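Local structure of beta-catenin homolog sys-1 (Caenorhabditis elegans, 3C2G) at residues A[495-506]-A[518-529]. The protein acts as a beta-catenin in the Wnt asymmetry pathway, binding the TCF factor pop-1 directly and activating or repressing its target genes. Sequence-based numbering, arbitrary orientation.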
loop_
_atom_site.group_PDB
_atom_site.type_symbol
_atom_site.label_atom_id
_atom_site.label_comp_id
_atom_site.label_asym_id
_atom_site.label_seq_id
_atom_site.Cartn_x
_atom_site.Cartn_y
_atom_site.Cartn_z
ATOM N N ILE A 495 -27.701 18.546 13.822
ATOM C CA ILE A 495 -28.848 17.762 13.340
ATOM C C ILE A 495 -29.049 17.934 11.829
ATOM O O ILE A 495 -29.221 16.955 11.114
ATOM C CB ILE A 495 -30.195 18.093 14.068
ATOM C CG1 ILE A 495 -30.038 18.226 15.590
ATOM C CG2 ILE A 495 -31.247 17.053 13.727
ATOM C CD1 ILE A 495 -29.406 17.032 16.275
ATOM N N GLY A 496 -29.032 19.180 11.363
ATOM C CA GLY A 496 -29.174 19.496 9.938
ATOM C C GLY A 496 -28.118 18.807 9.087
ATOM O O GLY A 496 -28.423 18.253 8.025
ATOM N N HIS A 497 -26.880 18.827 9.566
ATOM C CA HIS A 497 -25.785 18.138 8.897
ATOM C C HIS A 497 -25.884 16.606 8.921
ATOM O O HIS A 497 -25.596 15.968 7.909
ATOM C CB HIS A 497 -24.434 18.639 9.415
ATOM C CG HIS A 497 -24.212 20.094 9.156
ATOM N ND1 HIS A 497 -23.789 20.576 7.937
ATOM C CD2 HIS A 497 -24.394 21.181 9.946
ATOM C CE1 HIS A 497 -23.697 21.893 7.991
ATOM N NE2 HIS A 497 -24.055 22.284 9.201
ATOM N N ILE A 498 -26.297 16.022 10.044
ATOM C CA ILE A 498 -26.519 14.580 10.108
ATOM C C ILE A 498 -27.554 14.217 9.048
ATOM O O ILE A 498 -27.379 13.245 8.301
ATOM C CB ILE A 498 -27.090 14.097 11.477
ATOM C CG1 ILE A 498 -26.270 14.566 12.693
ATOM C CG2 ILE A 498 -27.323 12.604 11.485
ATOM C CD1 ILE A 498 -24.872 14.122 12.746
ATOM N N CYS A 499 -28.633 15.007 8.993
ATOM C CA CYS A 499 -29.753 14.756 8.078
ATOM C C CYS A 499 -29.348 14.887 6.612
ATOM O O CYS A 499 -29.853 14.168 5.771
ATOM C CB CYS A 499 -30.939 15.676 8.398
ATOM S SG CYS A 499 -31.774 15.305 9.982
ATOM N N ALA A 500 -28.425 15.792 6.315
ATOM C CA ALA A 500 -27.906 15.928 4.961
ATOM C C ALA A 500 -27.105 14.694 4.510
ATOM O O ALA A 500 -27.208 14.275 3.353
ATOM C CB ALA A 500 -27.080 17.172 4.841
ATOM N N ALA A 501 -26.338 14.099 5.420
ATOM C CA ALA A 501 -25.541 12.929 5.073
ATOM C C ALA A 501 -26.448 11.732 4.845
ATOM O O ALA A 501 -26.219 10.919 3.945
ATOM C CB ALA A 501 -24.527 12.631 6.141
ATOM N N TYR A 502 -27.493 11.650 5.653
ATOM C CA TYR A 502 -28.454 10.566 5.582
ATOM C C TYR A 502 -29.216 10.585 4.248
ATOM O O TYR A 502 -29.387 9.542 3.628
ATOM C CB TYR A 502 -29.394 10.686 6.776
ATOM C CG TYR A 502 -30.435 9.619 6.929
ATOM C CD1 TYR A 502 -30.130 8.375 7.502
ATOM C CD2 TYR A 502 -31.747 9.866 6.545
ATOM C CE1 TYR A 502 -31.125 7.397 7.662
ATOM C CE2 TYR A 502 -32.740 8.904 6.700
ATOM C CZ TYR A 502 -32.430 7.683 7.255
ATOM O OH TYR A 502 -33.451 6.765 7.384
ATOM N N SER A 503 -29.650 11.776 3.818
ATOM C CA SER A 503 -30.264 11.973 2.500
ATOM C C SER A 503 -29.309 11.598 1.378
ATOM O O SER A 503 -29.668 10.865 0.468
ATOM C CB SER A 503 -30.682 13.431 2.318
ATOM O OG SER A 503 -31.847 13.719 3.069
ATOM N N TRP A 504 -28.085 12.106 1.460
ATOM C CA TRP A 504 -27.054 11.871 0.458
ATOM C C TRP A 504 -26.818 10.389 0.185
ATOM O O TRP A 504 -26.693 9.978 -0.971
ATOM C CB TRP A 504 -25.754 12.531 0.912
ATOM C CG TRP A 504 -24.564 12.200 0.068
ATOM C CD1 TRP A 504 -24.213 12.781 -1.117
ATOM C CD2 TRP A 504 -23.553 11.227 0.354
ATOM N NE1 TRP A 504 -23.052 12.226 -1.589
ATOM C CE2 TRP A 504 -22.622 11.270 -0.708
ATOM C CE3 TRP A 504 -23.338 10.328 1.408
ATOM C CZ2 TRP A 504 -21.497 10.447 -0.753
ATOM C CZ3 TRP A 504 -22.217 9.507 1.366
ATOM C CH2 TRP A 504 -21.312 9.571 0.290
ATOM N N VAL A 505 -26.774 9.594 1.248
ATOM C CA VAL A 505 -26.474 8.177 1.124
ATOM C C VAL A 505 -27.543 7.441 0.298
ATOM O O VAL A 505 -27.237 6.494 -0.432
ATOM C CB VAL A 505 -26.208 7.514 2.521
ATOM C CG1 VAL A 505 -27.497 7.039 3.181
ATOM C CG2 VAL A 505 -25.254 6.364 2.377
ATOM N N PHE A 506 -28.791 7.892 0.385
ATOM C CA PHE A 506 -29.853 7.259 -0.393
ATOM C C PHE A 506 -29.827 7.595 -1.883
ATOM O O PHE A 506 -30.365 6.857 -2.695
ATOM C CB PHE A 506 -31.219 7.512 0.242
ATOM C CG PHE A 506 -31.428 6.734 1.503
ATOM C CD1 PHE A 506 -31.755 5.384 1.452
ATOM C CD2 PHE A 506 -31.257 7.340 2.746
ATOM C CE1 PHE A 506 -31.923 4.658 2.613
ATOM C CE2 PHE A 506 -31.420 6.623 3.917
ATOM C CZ PHE A 506 -31.755 5.279 3.854
ATOM N N LYS A 518 -22.778 1.763 3.557
ATOM C CA LYS A 518 -24.017 2.524 3.514
ATOM C C LYS A 518 -24.938 2.080 4.647
ATOM O O LYS A 518 -25.536 2.908 5.338
ATOM C CB LYS A 518 -24.707 2.388 2.145
ATOM C CG LYS A 518 -24.016 3.175 1.032
ATOM C CD LYS A 518 -24.342 2.655 -0.350
ATOM C CE LYS A 518 -25.511 3.390 -0.963
ATOM N NZ LYS A 518 -25.696 3.004 -2.390
ATOM N N GLN A 519 -25.029 0.772 4.853
ATOM C CA GLN A 519 -25.798 0.259 5.961
ATOM C C GLN A 519 -25.259 0.781 7.301
ATOM O O GLN A 519 -26.049 1.195 8.145
ATOM C CB GLN A 519 -25.863 -1.268 5.923
ATOM C CG GLN A 519 -26.648 -1.912 7.077
ATOM C CD GLN A 519 -28.096 -1.434 7.165
ATOM O OE1 GLN A 519 -28.715 -1.080 6.156
ATOM N NE2 GLN A 519 -28.641 -1.431 8.381
ATOM N N GLN A 520 -23.935 0.796 7.492
ATOM C CA GLN A 520 -23.381 1.250 8.776
ATOM C C GLN A 520 -23.569 2.751 9.024
ATOM O O GLN A 520 -23.675 3.171 10.168
ATOM C CB GLN A 520 -21.930 0.790 9.015
ATOM C CG GLN A 520 -20.846 1.627 8.353
ATOM C CD GLN A 520 -19.413 1.333 8.864
ATOM O OE1 GLN A 520 -19.181 0.407 9.654
ATOM N NE2 GLN A 520 -18.450 2.135 8.394
ATOM N N LEU A 521 -23.631 3.543 7.957
ATOM C CA LEU A 521 -23.875 4.979 8.065
ATOM C C LEU A 521 -25.303 5.237 8.523
ATOM O O LEU A 521 -25.551 6.136 9.332
ATOM C CB LEU A 521 -23.631 5.677 6.721
ATOM C CG LEU A 521 -23.702 7.206 6.722
ATOM C CD1 LEU A 521 -22.755 7.782 5.718
ATOM C CD2 LEU A 521 -25.117 7.721 6.463
ATOM N N VAL A 522 -26.232 4.452 7.979
ATOM C CA VAL A 522 -27.637 4.541 8.314
ATOM C C VAL A 522 -27.845 4.244 9.799
ATOM O O VAL A 522 -28.518 5.014 10.503
ATOM C CB VAL A 522 -28.464 3.589 7.423
ATOM C CG1 VAL A 522 -29.858 3.382 7.978
ATOM C CG2 VAL A 522 -28.534 4.141 6.005
ATOM N N GLU A 523 -27.237 3.145 10.264
ATOM C CA GLU A 523 -27.354 2.694 11.649
ATOM C C GLU A 523 -26.765 3.718 12.602
ATOM O O GLU A 523 -27.359 4.040 13.636
ATOM C CB GLU A 523 -26.654 1.343 11.844
ATOM C CG GLU A 523 -27.331 0.182 11.121
ATOM C CD GLU A 523 -26.590 -1.146 11.270
ATOM O OE1 GLU A 523 -26.566 -1.924 10.281
ATOM O OE2 GLU A 523 -26.035 -1.420 12.370
ATOM N N ARG A 524 -25.603 4.243 12.240
ATOM C CA ARG A 524 -24.937 5.231 13.064
ATOM C C ARG A 524 -25.736 6.521 13.142
ATOM O O ARG A 524 -25.695 7.198 14.159
ATOM C CB ARG A 524 -23.500 5.476 12.583
ATOM C CG ARG A 524 -22.580 4.350 12.963
ATOM C CD ARG A 524 -21.240 4.440 12.298
ATOM N NE ARG A 524 -20.393 3.331 12.721
ATOM C CZ ARG A 524 -19.105 3.215 12.413
ATOM N NH1 ARG A 524 -18.517 4.155 11.687
ATOM N NH2 ARG A 524 -18.401 2.180 12.852
ATOM N N THR A 525 -26.468 6.843 12.081
ATOM C CA THR A 525 -27.336 8.003 12.086
ATOM C C THR A 525 -28.433 7.815 13.140
ATOM O O THR A 525 -28.618 8.663 14.015
ATOM C CB THR A 525 -27.970 8.231 10.699
ATOM O OG1 THR A 525 -26.940 8.484 9.735
ATOM C CG2 THR A 525 -28.917 9.399 10.732
ATOM N N ILE A 526 -29.155 6.699 13.057
ATOM C CA ILE A 526 -30.225 6.418 14.008
ATOM C C ILE A 526 -29.650 6.466 15.436
ATOM O O ILE A 526 -30.234 7.046 16.354
ATOM C CB ILE A 526 -30.896 5.043 13.711
ATOM C CG1 ILE A 526 -31.491 5.011 12.296
ATOM C CG2 ILE A 526 -31.960 4.699 14.756
ATOM C CD1 ILE A 526 -32.269 6.258 11.892
ATOM N N SER A 527 -28.470 5.889 15.592
ATOM C CA SER A 527 -27.869 5.730 16.895
ATOM C C SER A 527 -27.356 7.063 17.429
ATOM O O SER A 527 -27.400 7.324 18.629
ATOM C CB SER A 527 -26.768 4.676 16.804
ATOM O OG SER A 527 -25.857 4.805 17.857
ATOM N N LEU A 528 -26.895 7.927 16.538
ATOM C CA LEU A 528 -26.450 9.252 16.953
ATOM C C LEU A 528 -27.626 10.189 17.296
ATOM O O LEU A 528 -27.497 11.058 18.163
ATOM C CB LEU A 528 -25.525 9.870 15.897
ATOM C CG LEU A 528 -25.005 11.293 16.122
ATOM C CD1 LEU A 528 -24.292 11.442 17.446
ATOM C CD2 LEU A 528 -24.101 11.706 14.986
ATOM N N LEU A 529 -28.761 10.027 16.629
ATOM C CA LEU A 529 -29.915 10.852 16.947
ATOM C C LEU A 529 -30.416 10.519 18.361
ATOM O O LEU A 529 -30.800 11.421 19.110
ATOM C CB LEU A 529 -31.017 10.693 15.916
ATOM C CG LEU A 529 -30.712 11.234 14.518
ATOM C CD1 LEU A 529 -31.843 10.869 13.568
ATOM C CD2 LEU A 529 -30.470 12.745 14.523
#
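A chi1 of -177° puts CG of Tyr502 anti to its backbone N, so that its side chain crosses that of Thr525 at about a right angle and CD1 does the touching. In Thr525, CG2 is anti to the backbone N and directed at Tyr502 and Ile498, while OG1 lies beside the backbone N. The methyl CG2 of Thr525 sits 3.6 Å from CD1 of Tyr502 and 3.7 Å from CG2 of Ile498, so one methyl touches both residues. OG1 of Thr525 donates to the Leu521 carbonyl O at 2.8 Å, reaching it from the face opposite the backbone N of Thr525; two bonds thus hold that oxygen, and the hydroxyl is satisfied inside a buried, apolar contact. A glycine here would probably open a gap between Tyr502 and Ile498 and leave the ring freer to shift.

CD1 at the end of Ile498 meets CD2 of Leu528. At the other end, CG2 of Val505 packs on CG of Lys518 at 3.7 Å, its CB and CG1 lie beside CD2 of Leu521, and CG1 also meets CG2 of Val522. Phe506 touches the same Val522 methyl through CZ at 4.0 Å; its CE2 lies over one face of the Tyr502 ring, offset toward the rim, while CE1 of Tyr502 lies at the Phe506 ring edge, in plane. NZ of Lys518 hydrogen-bonds to the carbonyl O of Pro509, between the helices.

No hydrogen bond crosses the interface; the axes of segments 495-506 and 518-529 approach to 10.2 Å and run roughly antiparallel, at 152°, as consecutive armadillo-domain helices. Leu465 of helix 457-472 touches Ile498 and Thr525, Leu447 of helix 437-448 adds to Ile498, and Phe565 of helix 563-579 packs on Val522, wedging the pair between preceding and following helices.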